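Local coordinates for protein secretin XcpQ (Pseudomonas aeruginosa, PDB 4E9J) that forms the outer-membrane channel of the type II secretion system, a pentadecameric secretin through which proteins such as elastase are exported, here represented by periplasmic domains N0 to N2, at residues Pro130-Leu135 with Gly140-Val145; Glu33-Ile38 with Ser75-His80. All blocks are in the same frame, centred on the assembly; numbering follows the deposited sequence.

Contact 1 of 2, residues Pro130-Leu135 with Gly140-Val145; sequences PLIRPL and GHLAAV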
ATOM      1  N   PRO A 130      -2.124   7.694  -4.068  1.00 32.04           N
ATOM      2  CA  PRO A 130      -3.146   7.765  -2.995  1.00 30.85           C
ATOM      3  C   PRO A 130      -4.445   8.460  -3.424  1.00 33.00           C
ATOM      4  O   PRO A 130      -5.494   8.241  -2.812  1.00 30.71           O
ATOM      5  CB  PRO A 130      -2.442   8.479  -1.833  1.00 32.49           C
ATOM      6  CG  PRO A 130      -1.057   8.832  -2.320  1.00 38.08           C
ATOM      7  CD  PRO A 130      -0.945   8.533  -3.776  1.00 33.92           C
ATOM      8  N   LEU A 131      -4.393   9.273  -4.495  1.00 28.44           N
ATOM      9  CA  LEU A 131      -5.588   9.966  -4.970  1.00 27.62           C
ATOM     10  C   LEU A 131      -6.443   9.083  -5.895  1.00 32.91           C
ATOM     11  O   LEU A 131      -7.632   9.338  -6.057  1.00 31.60           O
ATOM     12  CB  LEU A 131      -5.177  11.244  -5.681  1.00 27.47           C
ATOM     13  CG  LEU A 131      -4.141  12.125  -4.942  1.00 31.30           C
ATOM     14  CD1 LEU A 131      -3.859  13.363  -5.736  1.00 31.57           C
ATOM     15  CD2 LEU A 131      -4.596  12.465  -3.522  1.00 33.82           C
ATOM     16  N   ILE A 132      -5.851   8.055  -6.500  1.00 32.02           N
ATOM     17  CA  ILE A 132      -6.609   7.180  -7.392  1.00 32.72           C
ATOM     18  C   ILE A 132      -6.939   5.841  -6.739  1.00 34.37           C
ATOM     19  O   ILE A 132      -7.845   5.169  -7.211  1.00 32.98           O
ATOM     20  CB  ILE A 132      -5.940   7.025  -8.790  1.00 36.61           C
ATOM     21  CG1 ILE A 132      -4.531   6.451  -8.687  1.00 38.35           C
ATOM     22  CG2 ILE A 132      -5.933   8.390  -9.535  1.00 38.18           C
ATOM     23  CD1 ILE A 132      -4.013   5.915  -9.966  1.00 54.51           C
ATOM     24  N   ARG A 133      -6.238   5.451  -5.669  1.00 33.95           N
ATOM     25  CA  ARG A 133      -6.550   4.194  -4.978  1.00 35.03           C
ATOM     26  C   ARG A 133      -8.037   4.075  -4.554  1.00 38.12           C
ATOM     27  O   ARG A 133      -8.603   3.007  -4.808  1.00 37.29           O
ATOM     28  CB  ARG A 133      -5.613   3.904  -3.794  1.00 36.49           C
ATOM     29  CG  ARG A 133      -5.382   2.407  -3.614  1.00 50.76           C
ATOM     30  CD  ARG A 133      -4.500   2.083  -2.431  1.00 55.98           C
ATOM     31  NE  ARG A 133      -3.084   2.379  -2.651  1.00 60.11           N
ATOM     32  CZ  ARG A 133      -2.233   1.631  -3.353  1.00 76.04           C
ATOM     33  NH1 ARG A 133      -2.649   0.524  -3.966  1.00 62.71           N
ATOM     34  NH2 ARG A 133      -0.960   1.994  -3.465  1.00 67.69           N
ATOM     35  N   PRO A 134      -8.765   5.125  -4.091  1.00 35.38           N
ATOM     36  CA  PRO A 134     -10.204   4.916  -3.793  1.00 35.12           C
ATOM     37  C   PRO A 134     -11.039   4.431  -4.978  1.00 40.45           C
ATOM     38  O   PRO A 134     -12.165   3.959  -4.792  1.00 38.91           O
ATOM     39  CB  PRO A 134     -10.703   6.298  -3.330  1.00 36.62           C
ATOM     40  CG  PRO A 134      -9.540   7.139  -3.163  1.00 40.73           C
ATOM     41  CD  PRO A 134      -8.337   6.508  -3.757  1.00 36.61           C
ATOM     42  N   LEU A 135     -10.500   4.563  -6.192  1.00 38.45           N
ATOM     43  CA  LEU A 135     -11.217   4.193  -7.384  1.00 39.17           C
ATOM     44  C   LEU A 135     -10.900   2.794  -7.857  1.00 42.04           C
ATOM     45  O   LEU A 135     -11.597   2.324  -8.744  1.00 43.11           O
ATOM     46  CB  LEU A 135     -10.888   5.183  -8.491  1.00 40.54           C
ATOM     47  CG  LEU A 135     -11.092   6.661  -8.139  1.00 47.91           C
ATOM     48  CD1 LEU A 135     -10.570   7.537  -9.241  1.00 49.07           C
ATOM     49  CD2 LEU A 135     -12.550   6.960  -7.877  1.00 50.28           C
ATOM     50  N   GLY A 140      -9.143  -5.427  -8.220  1.00 45.61           N
ATOM     51  CA  GLY A 140      -8.215  -4.798  -9.137  1.00 43.57           C
ATOM     52  C   GLY A 140      -6.787  -4.755  -8.658  1.00 42.50           C
ATOM     53  O   GLY A 140      -6.421  -5.334  -7.638  1.00 40.74           O
ATOM     54  N   HIS A 141      -5.975  -4.049  -9.418  1.00 37.70           N
ATOM     55  CA  HIS A 141      -4.551  -3.936  -9.158  1.00 35.47           C
ATOM     56  C   HIS A 141      -4.108  -2.544  -9.484  1.00 37.73           C
ATOM     57  O   HIS A 141      -4.589  -1.950 -10.438  1.00 36.10           O
ATOM     58  CB  HIS A 141      -3.784  -4.929 -10.040  1.00 36.27           C
ATOM     59  CG  HIS A 141      -2.310  -4.969  -9.830  1.00 38.88           C
ATOM     60  ND1 HIS A 141      -1.739  -5.713  -8.827  1.00 40.38           N
ATOM     61  CD2 HIS A 141      -1.333  -4.355 -10.525  1.00 40.77           C
ATOM     62  CE1 HIS A 141      -0.432  -5.523  -8.930  1.00 40.19           C
ATOM     63  NE2 HIS A 141      -0.141  -4.735  -9.954  1.00 40.50           N
ATOM     64  N   LEU A 142      -3.172  -2.025  -8.711  1.00 34.78           N
ATOM     65  CA  LEU A 142      -2.594  -0.724  -8.988  1.00 35.97           C
ATOM     66  C   LEU A 142      -1.133  -0.788  -8.596  1.00 41.19           C
ATOM     67  O   LEU A 142      -0.834  -1.152  -7.473  1.00 39.85           O
ATOM     68  CB  LEU A 142      -3.341   0.400  -8.251  1.00 36.16           C
ATOM     69  CG  LEU A 142      -2.788   1.816  -8.432  1.00 40.57           C
ATOM     70  CD1 LEU A 142      -2.874   2.266  -9.887  1.00 42.34           C
ATOM     71  CD2 LEU A 142      -3.562   2.809  -7.546  1.00 40.98           C
ATOM     72  N   ALA A 143      -0.230  -0.499  -9.546  1.00 38.66           N
ATOM     73  CA  ALA A 143       1.218  -0.500  -9.316  1.00 37.63           C
ATOM     74  C   ALA A 143       1.866   0.660 -10.060  1.00 40.05           C
ATOM     75  O   ALA A 143       1.371   1.066 -11.106  1.00 37.82           O
ATOM     76  CB  ALA A 143       1.831  -1.812  -9.788  1.00 38.17           C
ATOM     77  N   ALA A 144       2.982   1.179  -9.521  1.00 36.60           N
ATOM     78  CA  ALA A 144       3.764   2.239 -10.150  1.00 36.43           C
ATOM     79  C   ALA A 144       4.895   1.649 -10.990  1.00 38.32           C
ATOM     80  O   ALA A 144       5.458   0.607 -10.632  1.00 37.98           O
ATOM     81  CB  ALA A 144       4.362   3.152  -9.089  1.00 37.44           C
ATOM     82  N   VAL A 145       5.235   2.324 -12.094  1.00 34.92           N
ATOM     83  CA  VAL A 145       6.385   2.004 -12.958  1.00 34.36           C
ATOM     84  C   VAL A 145       7.166   3.332 -13.014  1.00 38.43           C
ATOM     85  O   VAL A 145       7.002   4.114 -13.955  1.00 35.47           O
ATOM     86  CB  VAL A 145       5.986   1.494 -14.366  1.00 38.95           C
ATOM     87  CG1 VAL A 145       7.223   1.097 -15.174  1.00 39.47           C
ATOM     88  CG2 VAL A 145       5.029   0.318 -14.265  1.00 39.48           C
TER
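Leu142 sends its isobutyl group from the strand against Ile132 and Arg133, and its two methyls share the work. CD1 of Leu142 lies 3.8 Å from CD1 of Ile132, while Leu142 CD2 sits 3.9 Å from Ile132 CG1, so the fork of the leucine is set against the outer arm of the isoleucine and the two side chains cross at about a right angle. In Ile132 the CG1 branch stands between the backbone N and the carbonyl carbon (chi1 59°), which directs the long ethyl arm at the strand. Arg133 contributes differently: Leu142 CD2 approaches its CA at 4.2 Å and also lies over one face of the guanidinium, whose NH1 comes within 4.3 Å of Leu142 CB. The long arginine suits this margin because its carbon chain and flat head can rest on a methyl while its charge remains at the exposed border.

The motif is helix-on-sheet packing in what is assigned as the N1 domain, one of the small alpha/beta modules of the secretin periplasmic region. Ile132 belongs to helix 125-132, residues 133-135 make a 3-10 turn in which Leu135 N bonds to Ile132 O at 2.9 Å, and after a short connection the chain returns as strand 141-145. That strand is held antiparallel to strand 150-155 by backbone hydrogen bonds between Ala143 and Ile152 and between His141 and Ser154. Ile132 also touches Ile167 and Leu170 of helix 157-171 and Leu151 of strand 150-155, and Leu142 also touches Ile153.

Contact 2 of 2, residues Glu33-Ile38 with Ser75-His80; sequences EFIDQI and SVMSTH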
ATOM      1  N   GLU A  33      -0.878 -17.677 -23.330  1.00 37.86           N
ATOM      2  CA  GLU A  33      -0.331 -16.994 -24.502  1.00 38.08           C
ATOM      3  C   GLU A  33       0.457 -15.787 -24.031  1.00 39.60           C
ATOM      4  O   GLU A  33       1.583 -15.574 -24.479  1.00 39.47           O
ATOM      5  CB  GLU A  33      -1.444 -16.554 -25.482  1.00 39.70           C
ATOM      6  CG  GLU A  33      -0.912 -15.716 -26.635  1.00 56.30           C
ATOM      7  CD  GLU A  33      -1.877 -15.532 -27.791  1.00 96.52           C
ATOM      8  OE1 GLU A  33      -2.455 -16.550 -28.232  1.00112.89           O
ATOM      9  OE2 GLU A  33      -2.056 -14.384 -28.257  1.00 88.56           O
ATOM     10  N   PHE A  34      -0.109 -15.019 -23.094  1.00 34.81           N
ATOM     11  CA  PHE A  34       0.609 -13.867 -22.550  1.00 33.17           C
ATOM     12  C   PHE A  34       1.948 -14.290 -21.922  1.00 33.86           C
ATOM     13  O   PHE A  34       2.952 -13.626 -22.153  1.00 33.05           O
ATOM     14  CB  PHE A  34      -0.267 -13.103 -21.557  1.00 34.36           C
ATOM     15  CG  PHE A  34       0.460 -11.962 -20.885  1.00 34.46           C
ATOM     16  CD1 PHE A  34       0.823 -10.826 -21.604  1.00 37.45           C
ATOM     17  CD2 PHE A  34       0.840 -12.050 -19.553  1.00 33.30           C
ATOM     18  CE1 PHE A  34       1.520  -9.780 -20.985  1.00 37.73           C
ATOM     19  CE2 PHE A  34       1.549 -11.020 -18.944  1.00 36.11           C
ATOM     20  CZ  PHE A  34       1.871  -9.883 -19.655  1.00 34.91           C
ATOM     21  N   ILE A  35       1.972 -15.412 -21.197  1.00 30.94           N
ATOM     22  CA  ILE A  35       3.213 -15.938 -20.580  1.00 30.82           C
ATOM     23  C   ILE A  35       4.257 -16.289 -21.655  1.00 35.89           C
ATOM     24  O   ILE A  35       5.429 -15.935 -21.509  1.00 35.29           O
ATOM     25  CB  ILE A  35       2.889 -17.147 -19.659  1.00 32.86           C
ATOM     26  CG1 ILE A  35       2.093 -16.672 -18.416  1.00 32.90           C
ATOM     27  CG2 ILE A  35       4.169 -17.875 -19.237  1.00 32.32           C
ATOM     28  CD1 ILE A  35       1.222 -17.828 -17.710  1.00 41.22           C
ATOM     29  N   ASP A  36       3.821 -16.986 -22.724  1.00 34.25           N
ATOM     30  CA  ASP A  36       4.686 -17.344 -23.864  1.00 34.51           C
ATOM     31  C   ASP A  36       5.256 -16.095 -24.535  1.00 35.65           C
ATOM     32  O   ASP A  36       6.443 -16.074 -24.862  1.00 33.67           O
ATOM     33  CB  ASP A  36       3.909 -18.149 -24.923  1.00 37.26           C
ATOM     34  CG  ASP A  36       3.588 -19.577 -24.560  1.00 55.60           C
ATOM     35  OD1 ASP A  36       4.261 -20.129 -23.663  1.00 57.87           O
ATOM     36  OD2 ASP A  36       2.716 -20.176 -25.228  1.00 67.54           O
ATOM     37  N   GLN A  37       4.436 -15.056 -24.727  1.00 30.85           N
ATOM     38  CA  GLN A  37       4.940 -13.810 -25.321  1.00 30.29           C
ATOM     39  C   GLN A  37       5.996 -13.169 -24.418  1.00 36.09           C
ATOM     40  O   GLN A  37       6.988 -12.642 -24.920  1.00 35.27           O
ATOM     41  CB  GLN A  37       3.799 -12.811 -25.562  1.00 30.78           C
ATOM     42  CG  GLN A  37       2.863 -13.170 -26.711  1.00 47.17           C
ATOM     43  CD  GLN A  37       3.536 -13.273 -28.057  1.00 67.53           C
ATOM     44  OE1 GLN A  37       3.313 -14.238 -28.790  1.00 59.46           O
ATOM     45  NE2 GLN A  37       4.375 -12.299 -28.433  1.00 62.40           N
ATOM     46  N   ILE A  38       5.781 -13.195 -23.083  1.00 33.21           N
ATOM     47  CA  ILE A  38       6.762 -12.604 -22.168  1.00 32.55           C
ATOM     48  C   ILE A  38       8.071 -13.402 -22.257  1.00 36.85           C
ATOM     49  O   ILE A  38       9.154 -12.817 -22.153  1.00 37.87           O
ATOM     50  CB  ILE A  38       6.213 -12.503 -20.708  1.00 34.64           C
ATOM     51  CG1 ILE A  38       5.083 -11.441 -20.605  1.00 33.81           C
ATOM     52  CG2 ILE A  38       7.341 -12.169 -19.710  1.00 36.68           C
ATOM     53  CD1 ILE A  38       5.525  -9.960 -20.703  1.00 38.96           C
ATOM     54  N   SER A  75       2.564  -7.666 -12.676  1.00 26.63           N
ATOM     55  CA  SER A  75       1.285  -7.037 -12.394  1.00 26.72           C
ATOM     56  C   SER A  75       0.152  -7.873 -12.952  1.00 31.72           C
ATOM     57  O   SER A  75      -0.871  -8.013 -12.290  1.00 31.37           O
ATOM     58  CB  SER A  75       1.217  -5.625 -12.976  1.00 30.38           C
ATOM     59  OG  SER A  75       1.727  -4.680 -12.050  1.00 40.89           O
ATOM     60  N   VAL A  76       0.317  -8.433 -14.165  1.00 29.34           N
ATOM     61  CA  VAL A  76      -0.713  -9.290 -14.764  1.00 28.62           C
ATOM     62  C   VAL A  76      -0.851 -10.584 -13.955  1.00 30.30           C
ATOM     63  O   VAL A  76      -1.962 -11.004 -13.658  1.00 30.54           O
ATOM     64  CB  VAL A  76      -0.447  -9.532 -16.279  1.00 33.29           C
ATOM     65  CG1 VAL A  76      -1.328 -10.648 -16.844  1.00 32.67           C
ATOM     66  CG2 VAL A  76      -0.675  -8.238 -17.061  1.00 33.40           C
ATOM     67  N   MET A  77       0.255 -11.187 -13.556  1.00 27.09           N
ATOM     68  CA  MET A  77       0.213 -12.425 -12.768  1.00 27.81           C
ATOM     69  C   MET A  77      -0.503 -12.158 -11.437  1.00 37.39           C
ATOM     70  O   MET A  77      -1.462 -12.850 -11.105  1.00 37.95           O
ATOM     71  CB  MET A  77       1.641 -12.925 -12.482  1.00 29.68           C
ATOM     72  CG  MET A  77       2.375 -13.620 -13.652  1.00 31.76           C
ATOM     73  SD  MET A  77       1.471 -14.853 -14.637  1.00 35.70           S
ATOM     74  CE  MET A  77       0.966 -13.879 -15.946  1.00 32.82           C
ATOM     75  N   SER A  78      -0.055 -11.130 -10.699  1.00 34.90           N
ATOM     76  CA  SER A  78      -0.677 -10.713  -9.447  1.00 34.73           C
ATOM     77  C   SER A  78      -2.155 -10.368  -9.619  1.00 38.38           C
ATOM     78  O   SER A  78      -2.951 -10.784  -8.779  1.00 37.78           O
ATOM     79  CB  SER A  78       0.074  -9.539  -8.824  1.00 39.79           C
ATOM     80  OG  SER A  78      -0.592  -9.049  -7.674  1.00 57.70           O
ATOM     81  N   THR A  79      -2.547  -9.711 -10.739  1.00 34.20           N
ATOM     82  CA  THR A  79      -3.963  -9.389 -10.989  1.00 34.27           C
ATOM     83  C   THR A  79      -4.841 -10.643 -10.985  1.00 39.32           C
ATOM     84  O   THR A  79      -5.942 -10.590 -10.462  1.00 39.14           O
ATOM     85  CB  THR A  79      -4.154  -8.610 -12.315  1.00 39.97           C
ATOM     86  OG1 THR A  79      -3.575  -7.299 -12.188  1.00 39.54           O
ATOM     87  CG2 THR A  79      -5.652  -8.468 -12.745  1.00 33.75           C
ATOM     88  N   HIS A  80      -4.346 -11.759 -11.538  1.00 37.62           N
ATOM     89  CA  HIS A  80      -5.114 -12.993 -11.668  1.00 36.93           C
ATOM     90  C   HIS A  80      -4.795 -14.047 -10.597  1.00 41.51           C
ATOM     91  O   HIS A  80      -5.247 -15.175 -10.710  1.00 40.25           O
ATOM     92  CB  HIS A  80      -4.941 -13.531 -13.102  1.00 36.88           C
ATOM     93  CG  HIS A  80      -5.437 -12.564 -14.121  1.00 39.49           C
ATOM     94  ND1 HIS A  80      -6.744 -12.680 -14.546  1.00 41.76           N
ATOM     95  CD2 HIS A  80      -4.936 -11.428 -14.644  1.00 41.06           C
ATOM     96  CE1 HIS A  80      -6.989 -11.652 -15.319  1.00 41.16           C
ATOM     97  NE2 HIS A  80      -5.964 -10.867 -15.413  1.00 41.22           N
TER
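Phe34 of helix 31-42 meets Val76 of helix 66-79 in the main apolar contact between the two helices. The two side chains come from opposite directions: CE2 of the ring lies 3.6 Å from Val76 CG1, an oblique approach, and CZ of Phe34 is 4.0 Å from Val76 CG2. With CG anti to the backbone N (chi1 176°), the extended benzyl group spans much of the 11.9 Å between the axes of the two short helical segments. Val76, short and branched at CB, offers a compact surface to the ring. From Phe34's own helix, one turn on, Ile38 CG1 lies 3.7 Å above one face of the phenyl, offset toward its rim.

Met77 brings its terminal methyl to the edge of the ring. Its chain is bent at chi2 and chi3, and CE arrives near the ring plane, 4.0 Å from Phe34 CD2. The same methyl reaches Ile35 CG1 at 3.9 Å, so one flexible thioether fills the space beside two residues.

The hydrogen bonding here is internal to helix 66-79. Ser75 O accepts both Thr79 N and Thr79 OG1, the latter at 2.8 Å, from opposite faces of its carbonyl plane, near the end of the helix.

Val56 and Val58 of strand 55-61 also touch Phe34. The segments run nearly antiparallel, at 158°, a helix pair packed against strand 55-61, consistent with the N0 domain of type II secretins, in which two helices lie between small beta-sheets.

Overall arrangement
Contact 2 is a wholly buried helix-helix contact in N0, whereas contact 1 is a partly buried helix-strand contact in N1, with an exposed arginine at its border. Both are apolar in their meeting surfaces, but contact 2 relies on an aromatic ring and a methionine methyl to span two well-separated helices, while contact 1 needs only branched aliphatic side chains and a guanidinium face. They share no helix or strand and their centres lie about 19 Å apart, but residues of the two touch: His141 NE2 on the strand of contact 1 probably hydrogen-bonds Ser75 OG on helix 66-79, at 2.8 Å, and Ala143 packs on the same serine. Polar chemistry thus appears at the presumed N0-N1 interface.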